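Long-range contacts in Blr6230 protein (PDB 5WCM), which acts as a zinc-dependent subclass B3 metallo-beta-lactamase, expected to hydrolyse beta-lactam antibiotics, and is bound here by the sulfonamide ligand 4-nitrobenzenesulfonamide: residues 63-68 against 129-134; 137-142 against 152-157; 169-174 against 209-214. One frame throughout, in Å; residues are numbered along the deposited sequence.

Contact 1 of 3, residues 63-68 against 129-134; sequences IKLILN and DRVTLG
L65 pushes one methyl into the hollow between V131 and L133, and this fit sets the form of the whole contact. The two strands belong to different sheets of the alpha-beta/beta-alpha sandwich that defines the metallo-beta-lactamase fold: 63-67 is an inner strand of the larger sheet, 130-133 an outermost strand of the smaller one. Their axes come within 8.7 Å and run at 157°, nearly antiparallel, yet no hydrogen bond joins them; the meeting is face to face, side chain against side chain.

The hollow exists because T132 turns its side chain away, toward T137, so that its two neighbours stand as walls with its carbonyl O at the floor. L65 CD1 lies 3.8 Å from V131 CG1 on one side and 4.0 Å from L133 CB on the other. V131 answers as a bump in its own right: CG1, anti to the backbone N (chi1 176°), reaches to L65 and also to L67, whose CD1 approaches it at 4.3 Å. Further along, the outer end of L133 meets the aliphatic part of K64, while its CB serves L65. At K64 the backbone leaves the extended form (psi -33°), which lets K64 and the adjacent L65 both turn their CB atoms to the opposing strand.

Around these side chains, V91 adds to the packing on V131 and I36 to that on L133, so neighbouring strands of the larger sheet share in covering 130-133. The charged end of K64 leads away from the interface, leaving its aliphatic stem to do the packing. The forked tip of L133 grips that stem crosswise, with CD2 at 3.9 Å and CD1 at 4.0 Å from K64 CB.

Contact 2 of 3, residues 137-142 against 152-157; sequences TLTAHA and SWEMTV. With ZN (zinc ion), chain E.
The imidazole of H141 is engaged around its rim: S152 O and E154 CB lie at the edge in the ring plane, and its two nitrogens serve different partners. ND1 binds a zinc ion at 2.0 Å, a site completed by E127 and K198. In the E154 conformer described here, one of two, NE2 donates to E154 OE2 at 2.7 Å; the acceptor lies in the ring plane, but the hydrogen arrives from above the carboxylate, the two planes being 65° apart. The zinc would probably polarise the ring and strengthen this bond.

On the opposite face of the sheet the W153 indole takes A140 and L138 obliquely. A140 CB makes an off-centre CH-pi contact, 4.2 Å from the centroid of the W153 six-membered ring, while L138 CB touches W153 CE3 at 3.9 Å. The indole NE1 is held by N68 O.

Between these layers runs the backbone of an antiparallel beta hairpin in the smaller sheet. T139 with E154 and H141 with S152 are hydrogen-bonded pairs, each closed by two N-H···O bonds; A140 with W153 is the non-hydrogen-bonded pair between them. With CG anti to the backbone N (chi1 171°) and the chain extended beyond it, E154 brings its carboxylate beside the ring.

Toward T137 the strands diverge, and water takes over: one molecule accepts from T156 N at 2.8 Å and donates to T137 O at 2.7 Å, while another spans T137 O and T139 OG1.

Contact 3 of 3, residues 169-174 against 209-214; sequences FCSGTV and GPHPEV. With ZN (zinc ion), chain D.
F169 O faces the start of the opposing loop, where it receives a weak C-H···O contact from G209 CA at 3.3 Å, with an angle of 136° at the hydrogen. The same oxygen also lies 3.0 Å from P210 CD, and C170 O sits 3.5 Å from P210 CG. No conventional hydrogen bond crosses between 169-174 and 209-214; the P210 ring packs against the 169-171 backbone instead. S171 OG also comes close to P210 CG, though S171 has two conformers.

Apolar packing is slighter. V214 CG1 stands at the edge of the F169 ring, 4.4 Å from CD2, and V214 N bonds back to H211 O, which keeps the loop curled so that the valine returns to the phenylalanine. L245 and Y241 of helix 237-259 pack on F169 and V214, respectively.

Metal and covalent bonds tie each loop to other parts of the chain. H211 NE2 binds zinc at 2.1 Å, with D74, H75 and a water at 2.0 Å from the metal; G23 O holds H211 ND1 and so fixes the rotation of the ring. C170 is tied to C150 by a disulfide. Loop 169-174 also offers the carbonyls of C170 and T173 to ND1 of H70 and H146, two ligands of one active-site zinc, probably orienting them, while the loop packed against it carries H211, a ligand of the other.

In the fold
From the N terminus, the chain first closes a loop of 60 residues at contact 1, bringing strand 130-133 of the smaller sheet back over strand 63-67 of the larger. Strand 136-142 follows at once, and contact 2 closes the short hairpin to 151-159. Beyond strand 162-168, contact 3 closes a third loop, through helix 188-201 and strand 206-208. The three lie in series, with none nested and none crossing. Contacts 1 and 2 meet directly, W153 packing on both V131 and L67; contacts 2 and 3 join through S152 OG and C170 N. Together they lead from the sheet-to-sheet interface to the zinc-bearing loops of the active site.

Contact 1 of 3, residues 63-68 against 129-134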
loop_
_atom_site.group_PDB
_atom_site.type_symbol
_atom_site.label_atom_id
_atom_site.label_comp_id
_atom_site.label_asym_id
_atom_site.label_seq_id
_atom_site.Cartn_x
_atom_site.Cartn_y
_atom_site.Cartn_z
ATOM N N ILE A 63 -7.896 14.551 8.326
ATOM C CA ILE A 63 -7.601 13.820 7.091
ATOM C C ILE A 63 -8.326 14.466 5.925
ATOM O O ILE A 63 -9.550 14.537 5.934
ATOM C CB ILE A 63 -7.983 12.336 7.197
ATOM C CG1 ILE A 63 -7.136 11.651 8.270
ATOM C CG2 ILE A 63 -7.801 11.634 5.863
ATOM C CD1 ILE A 63 -7.657 10.302 8.721
ATOM N N LYS A 64 -7.560 14.884 4.917
ATOM C CA LYS A 64 -8.084 15.547 3.721
ATOM C C LYS A 64 -8.086 14.652 2.504
ATOM O O LYS A 64 -8.938 14.803 1.624
ATOM C CB LYS A 64 -7.264 16.800 3.380
ATOM C CG LYS A 64 -7.029 17.774 4.515
ATOM C CD LYS A 64 -8.314 18.386 5.016
ATOM C CE LYS A 64 -8.002 19.433 6.079
ATOM N NZ LYS A 64 -9.220 20.168 6.497
ATOM N N LEU A 65 -7.097 13.766 2.438
ATOM C CA LEU A 65 -6.929 12.835 1.320
ATOM C C LEU A 65 -6.691 11.449 1.880
ATOM O O LEU A 65 -5.961 11.278 2.850
ATOM C CB LEU A 65 -5.739 13.217 0.429
ATOM C CG LEU A 65 -5.797 14.573 -0.280
ATOM C CD1 LEU A 65 -4.477 14.817 -0.993
ATOM C CD2 LEU A 65 -6.976 14.635 -1.242
ATOM N N ILE A 66 -7.292 10.479 1.212
ATOM C CA ILE A 66 -7.030 9.080 1.465
ATOM C C ILE A 66 -6.450 8.532 0.169
ATOM O O ILE A 66 -7.087 8.662 -0.889
ATOM C CB ILE A 66 -8.301 8.299 1.821
ATOM C CG1 ILE A 66 -8.992 8.903 3.054
ATOM C CG2 ILE A 66 -7.969 6.824 2.061
ATOM C CD1 ILE A 66 -10.432 8.438 3.241
ATOM N N LEU A 67 -5.271 7.921 0.254
ATOM C CA LEU A 67 -4.637 7.291 -0.904
ATOM C C LEU A 67 -4.661 5.789 -0.722
ATOM O O LEU A 67 -4.556 5.300 0.408
ATOM C CB LEU A 67 -3.184 7.766 -1.091
ATOM C CG LEU A 67 -3.031 9.061 -1.905
ATOM C CD1 LEU A 67 -3.871 10.237 -1.416
ATOM C CD2 LEU A 67 -1.559 9.447 -1.948
ATOM N N ASN A 68 -4.761 5.070 -1.836
ATOM C CA ASN A 68 -4.745 3.598 -1.799
ATOM C C ASN A 68 -3.546 3.105 -2.585
ATOM O O ASN A 68 -3.251 3.618 -3.683
ATOM C CB ASN A 68 -6.045 3.059 -2.436
ATOM C CG ASN A 68 -6.290 1.536 -2.284
ATOM O OD1 ASN A 68 -6.937 0.955 -3.165
ATOM N ND2 ASN A 68 -5.884 0.908 -1.183
ATOM N N ASP A 129 1.181 11.034 -12.187
ATOM C CA ASP A 129 0.299 12.033 -11.592
ATOM C C ASP A 129 0.814 12.459 -10.216
ATOM O O ASP A 129 1.319 11.644 -9.444
ATOM C CB ASP A 129 -1.128 11.535 -11.455
ATOM C CG ASP A 129 -1.873 11.508 -12.766
ATOM O OD1 ASP A 129 -1.377 12.016 -13.807
ATOM O OD2 ASP A 129 -2.987 10.959 -12.739
ATOM N N ARG A 130 0.677 13.749 -9.941
ATOM C CA ARG A 130 1.156 14.371 -8.698
ATOM C C ARG A 130 -0.031 14.766 -7.829
ATOM O O ARG A 130 -0.983 15.402 -8.290
ATOM C CB ARG A 130 2.048 15.587 -9.003
ATOM C CG ARG A 130 3.400 15.226 -9.634
ATOM C CD ARG A 130 4.099 16.408 -10.309
ATOM N NE ARG A 130 4.462 17.474 -9.372
ATOM C CZ ARG A 130 5.534 17.478 -8.575
ATOM N NH1 ARG A 130 5.743 18.517 -7.768
ATOM N NH2 ARG A 130 6.394 16.460 -8.559
ATOM N N VAL A 131 0.030 14.335 -6.571
ATOM C CA VAL A 131 -1.024 14.562 -5.590
ATOM C C VAL A 131 -0.411 15.424 -4.506
ATOM O O VAL A 131 0.504 14.984 -3.811
ATOM C CB VAL A 131 -1.525 13.220 -5.019
ATOM C CG1 VAL A 131 -2.555 13.449 -3.918
ATOM C CG2 VAL A 131 -2.105 12.365 -6.141
ATOM N N THR A 132 -0.937 16.644 -4.368
ATOM C CA THR A 132 -0.377 17.648 -3.455
ATOM C C THR A 132 -1.386 18.024 -2.376
ATOM O O THR A 132 -2.570 18.275 -2.670
ATOM C CB THR A 132 0.066 18.895 -4.227
ATOM O OG1 THR A 132 1.072 18.498 -5.160
ATOM C CG2 THR A 132 0.654 19.946 -3.296
ATOM N N LEU A 133 -0.909 18.036 -1.136
ATOM C CA LEU A 133 -1.618 18.641 -0.029
ATOM C C LEU A 133 -0.627 19.533 0.707
ATOM O O LEU A 133 0.368 19.064 1.250
ATOM C CB LEU A 133 -2.217 17.590 0.905
ATOM C CG LEU A 133 -3.062 18.178 2.047
ATOM C CD1 LEU A 133 -4.312 18.887 1.559
ATOM C CD2 LEU A 133 -3.433 17.104 3.061
ATOM N N GLY A 134 -0.887 20.834 0.688
ATOM C CA GLY A 134 0.035 21.783 1.306
ATOM C C GLY A 134 1.457 21.674 0.775
ATOM O O GLY A 134 1.680 21.775 -0.432
#

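Contact 2 of 3, residues 137-142 against 152-157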
loop_
_atom_site.group_PDB
_atom_site.type_symbol
_atom_site.label_atom_id
_atom_site.label_comp_id
_atom_site.label_asym_id
_atom_site.label_seq_id
_atom_site.Cartn_x
_atom_site.Cartn_y
_atom_site.Cartn_z
ATOM N N THR A 137 3.911 16.540 -1.678
ATOM C CA THR A 137 3.489 15.969 -2.954
ATOM C C THR A 137 3.940 14.510 -3.062
ATOM O O THR A 137 5.110 14.174 -2.868
ATOM C CB THR A 137 4.078 16.770 -4.128
ATOM O OG1 THR A 137 3.565 18.110 -4.081
ATOM C CG2 THR A 137 3.709 16.139 -5.482
ATOM N N LEU A 138 2.990 13.663 -3.412
ATOM C CA LEU A 138 3.280 12.275 -3.771
ATOM C C LEU A 138 3.083 12.086 -5.271
ATOM O O LEU A 138 2.180 12.676 -5.878
ATOM C CB LEU A 138 2.398 11.289 -3.019
ATOM C CG LEU A 138 2.565 11.315 -1.500
ATOM C CD1 LEU A 138 1.480 12.178 -0.865
ATOM C CD2 LEU A 138 2.562 9.922 -0.924
ATOM N N THR A 139 3.920 11.229 -5.840
ATOM C CA THR A 139 3.843 10.887 -7.257
ATOM C C THR A 139 3.387 9.456 -7.424
ATOM O O THR A 139 3.948 8.541 -6.827
ATOM C CB THR A 139 5.187 11.096 -7.963
ATOM O OG1 THR A 139 5.583 12.463 -7.792
ATOM C CG2 THR A 139 5.092 10.816 -9.455
ATOM N N ALA A 140 2.370 9.281 -8.262
ATOM C CA ALA A 140 1.826 7.945 -8.556
ATOM C C ALA A 140 2.700 7.208 -9.549
ATOM O O ALA A 140 3.098 7.790 -10.575
ATOM C CB ALA A 140 0.431 8.048 -9.130
ATOM N N HIS A 141 2.966 5.939 -9.272
ATOM C CA HIS A 141 3.604 5.040 -10.234
ATOM C C HIS A 141 2.699 3.834 -10.474
ATOM O O HIS A 141 2.277 3.178 -9.514
ATOM C CB HIS A 141 4.969 4.581 -9.752
ATOM C CG HIS A 141 5.957 5.687 -9.635
ATOM N ND1 HIS A 141 6.789 6.060 -10.675
ATOM C CD2 HIS A 141 6.234 6.508 -8.597
ATOM C CE1 HIS A 141 7.530 7.078 -10.265
ATOM N NE2 HIS A 141 7.215 7.368 -9.015
ATOM N N ALA A 142 2.397 3.573 -11.741
ATOM C CA ALA A 142 1.601 2.420 -12.105
ATOM C C ALA A 142 2.455 1.156 -12.001
ATOM O O ALA A 142 3.371 0.934 -12.802
ATOM C CB ALA A 142 1.026 2.580 -13.498
ATOM N N SER A 152 2.067 2.448 -6.695
ATOM C CA SER A 152 3.138 2.732 -5.760
ATOM C C SER A 152 3.349 4.243 -5.690
ATOM O O SER A 152 3.384 4.933 -6.707
ATOM C CB SER A 152 4.419 2.013 -6.184
ATOM O OG SER A 152 4.255 0.602 -6.198
ATOM N N TRP A 153 3.474 4.752 -4.481
ATOM C CA TRP A 153 3.482 6.203 -4.258
ATOM C C TRP A 153 4.864 6.677 -3.827
ATOM O O TRP A 153 5.392 6.193 -2.824
ATOM C CB TRP A 153 2.463 6.573 -3.202
ATOM C CG TRP A 153 1.040 6.364 -3.629
ATOM C CD1 TRP A 153 0.231 5.299 -3.341
ATOM C CD2 TRP A 153 0.258 7.264 -4.413
ATOM N NE1 TRP A 153 -1.001 5.486 -3.901
ATOM C CE2 TRP A 153 -1.018 6.693 -4.554
ATOM C CE3 TRP A 153 0.514 8.505 -5.016
ATOM C CZ2 TRP A 153 -2.029 7.319 -5.269
ATOM C CZ3 TRP A 153 -0.487 9.119 -5.708
ATOM C CH2 TRP A 153 -1.750 8.541 -5.823
ATOM N N GLU A 154 5.406 7.661 -4.555
ATOM C CA GLU A 154 6.737 8.231 -4.303
ATOM C C GLU A 154 6.605 9.569 -3.574
ATOM O O GLU A 154 5.790 10.392 -3.966
ATOM C CB GLU A 154 7.447 8.413 -5.659
ATOM C CG GLU A 154 8.757 9.189 -5.680
ATOM C CD GLU A 154 9.380 9.200 -7.066
ATOM O OE1 GLU A 154 10.593 8.924 -7.174
ATOM O OE2 GLU A 154 8.651 9.474 -8.042
ATOM N N MET A 155 7.441 9.798 -2.558
ATOM C CA MET A 155 7.540 11.105 -1.897
ATOM C C MET A 155 8.959 11.328 -1.388
ATOM O O MET A 155 9.670 10.363 -1.108
ATOM C CB MET A 155 6.532 11.214 -0.737
ATOM C CG MET A 155 6.815 10.350 0.484
ATOM S SD MET A 155 5.633 10.696 1.806
ATOM C CE MET A 155 5.078 12.328 1.327
ATOM N N THR A 156 9.293 12.599 -1.204
ATOM C CA THR A 156 10.590 13.023 -0.685
ATOM C C THR A 156 10.403 13.372 0.771
ATOM O O THR A 156 9.461 14.084 1.132
ATOM C CB THR A 156 11.148 14.240 -1.443
ATOM O OG1 THR A 156 11.194 13.931 -2.836
ATOM C CG2 THR A 156 12.573 14.642 -0.959
ATOM N N VAL A 157 11.300 12.864 1.599
ATOM C CA VAL A 157 11.390 13.271 3.008
ATOM C C VAL A 157 12.784 13.821 3.298
ATOM O O VAL A 157 13.697 13.702 2.469
ATOM C CB VAL A 157 11.083 12.130 3.996
ATOM C CG1 VAL A 157 9.654 11.660 3.796
ATOM C CG2 VAL A 157 12.055 10.975 3.860
HETATM ZN ZN ZN E . 6.932 5.410 -12.578
HETATM O O HOH W 1 6.639 13.332 -5.397
HETATM O O HOH W 2 7.682 14.736 -2.174
#

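Contact 3 of 3, residues 169-174 against 209-214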
loop_
_atom_site.group_PDB
_atom_site.type_symbol
_atom_site.label_atom_id
_atom_site.label_comp_id
_atom_site.label_asym_id
_atom_site.label_seq_id
_atom_site.Cartn_x
_atom_site.Cartn_y
_atom_site.Cartn_z
ATOM N N PHE A 169 5.491 1.046 -1.829
ATOM C CA PHE A 169 5.360 0.035 -2.873
ATOM C C PHE A 169 4.010 -0.655 -2.704
ATOM O O PHE A 169 3.610 -0.971 -1.601
ATOM C CB PHE A 169 6.504 -0.975 -2.793
ATOM C CG PHE A 169 6.405 -2.092 -3.810
ATOM C CD1 PHE A 169 6.480 -1.815 -5.160
ATOM C CD2 PHE A 169 6.246 -3.422 -3.413
ATOM C CE1 PHE A 169 6.364 -2.828 -6.106
ATOM C CE2 PHE A 169 6.160 -4.442 -4.359
ATOM C CZ PHE A 169 6.215 -4.144 -5.701
ATOM N N CYS A 170 3.308 -0.896 -3.798
ATOM C CA CYS A 170 1.875 -1.259 -3.685
ATOM C C CYS A 170 1.576 -2.709 -3.336
ATOM O O CYS A 170 0.456 -2.991 -2.960
ATOM C CB CYS A 170 1.125 -0.871 -4.953
ATOM S SG CYS A 170 1.390 -1.986 -6.327
ATOM N N SER A 171 2.599 -3.563 -3.472
ATOM C CA SER A 171 2.585 -5.039 -3.315
ATOM C C SER A 171 2.832 -5.691 -4.671
ATOM O O SER A 171 2.285 -5.274 -5.670
ATOM C CB SER A 171 1.302 -5.634 -2.697
ATOM O OG SER A 171 1.210 -5.362 -1.301
ATOM N N GLY A 172 3.625 -6.753 -4.651
ATOM C CA GLY A 172 3.928 -7.546 -5.846
ATOM C C GLY A 172 3.843 -9.041 -5.629
ATOM O O GLY A 172 4.395 -9.800 -6.430
ATOM N N THR A 173 3.135 -9.470 -4.593
ATOM C CA THR A 173 2.949 -10.887 -4.311
ATOM C C THR A 173 1.874 -11.470 -5.238
ATOM O O THR A 173 0.995 -10.756 -5.712
ATOM C CB THR A 173 2.512 -11.110 -2.868
ATOM O OG1 THR A 173 1.321 -10.334 -2.648
ATOM C CG2 THR A 173 3.625 -10.708 -1.899
ATOM N N VAL A 174 1.955 -12.769 -5.487
ATOM C CA VAL A 174 0.890 -13.486 -6.222
ATOM C C VAL A 174 -0.353 -13.661 -5.351
ATOM O O VAL A 174 -1.475 -13.422 -5.798
ATOM C CB VAL A 174 1.393 -14.846 -6.758
ATOM C CG1 VAL A 174 0.271 -15.645 -7.407
ATOM C CG2 VAL A 174 2.486 -14.598 -7.779
ATOM N N GLY A 209 5.473 -0.273 2.324
ATOM C CA GLY A 209 4.448 -1.052 1.634
ATOM C C GLY A 209 3.265 -1.289 2.538
ATOM O O GLY A 209 3.259 -0.881 3.704
ATOM N N PRO A 210 2.229 -1.968 2.012
ATOM C CA PRO A 210 0.968 -2.093 2.737
ATOM C C PRO A 210 0.917 -3.252 3.722
ATOM O O PRO A 210 -0.083 -3.389 4.441
ATOM C CB PRO A 210 -0.051 -2.235 1.627
ATOM C CG PRO A 210 0.684 -2.867 0.521
ATOM C CD PRO A 210 2.091 -2.376 0.607
ATOM N N HIS A 211 1.981 -4.048 3.772
ATOM C CA HIS A 211 2.188 -5.028 4.828
ATOM C C HIS A 211 3.589 -4.812 5.368
ATOM O O HIS A 211 4.520 -4.572 4.590
ATOM C CB HIS A 211 2.043 -6.464 4.301
ATOM C CG HIS A 211 0.638 -6.826 3.901
ATOM N ND1 HIS A 211 -0.343 -7.163 4.812
ATOM C CD2 HIS A 211 0.047 -6.879 2.680
ATOM C CE1 HIS A 211 -1.470 -7.422 4.165
ATOM N NE2 HIS A 211 -1.261 -7.267 2.864
ATOM N N PRO A 212 3.770 -4.913 6.698
ATOM C CA PRO A 212 5.093 -4.662 7.272
ATOM C C PRO A 212 6.165 -5.621 6.785
ATOM O O PRO A 212 7.353 -5.252 6.783
ATOM C CB PRO A 212 4.857 -4.744 8.783
ATOM C CG PRO A 212 3.543 -5.406 8.969
ATOM C CD PRO A 212 2.748 -5.115 7.732
ATOM N N GLU A 213 5.750 -6.803 6.330
ATOM C CA GLU A 213 6.672 -7.812 5.761
ATOM C C GLU A 213 7.344 -7.363 4.478
ATOM O O GLU A 213 8.383 -7.916 4.088
ATOM C CB GLU A 213 5.946 -9.144 5.480
ATOM C CG GLU A 213 5.450 -9.858 6.725
ATOM C CD GLU A 213 4.051 -9.456 7.186
ATOM O OE1 GLU A 213 3.502 -8.401 6.763
ATOM O OE2 GLU A 213 3.490 -10.214 8.005
ATOM N N VAL A 214 6.765 -6.384 3.795
ATOM C CA VAL A 214 7.363 -5.844 2.578
ATOM C C VAL A 214 8.776 -5.303 2.852
ATOM O O VAL A 214 9.659 -5.391 1.984
ATOM C CB VAL A 214 6.467 -4.752 1.961
ATOM C CG1 VAL A 214 7.192 -3.917 0.905
ATOM C CG2 VAL A 214 5.218 -5.372 1.353
HETATM ZN ZN ZN D . -2.861 -7.133 1.551
HETATM O O HOH W 3 -3.917 -7.914 0.068
#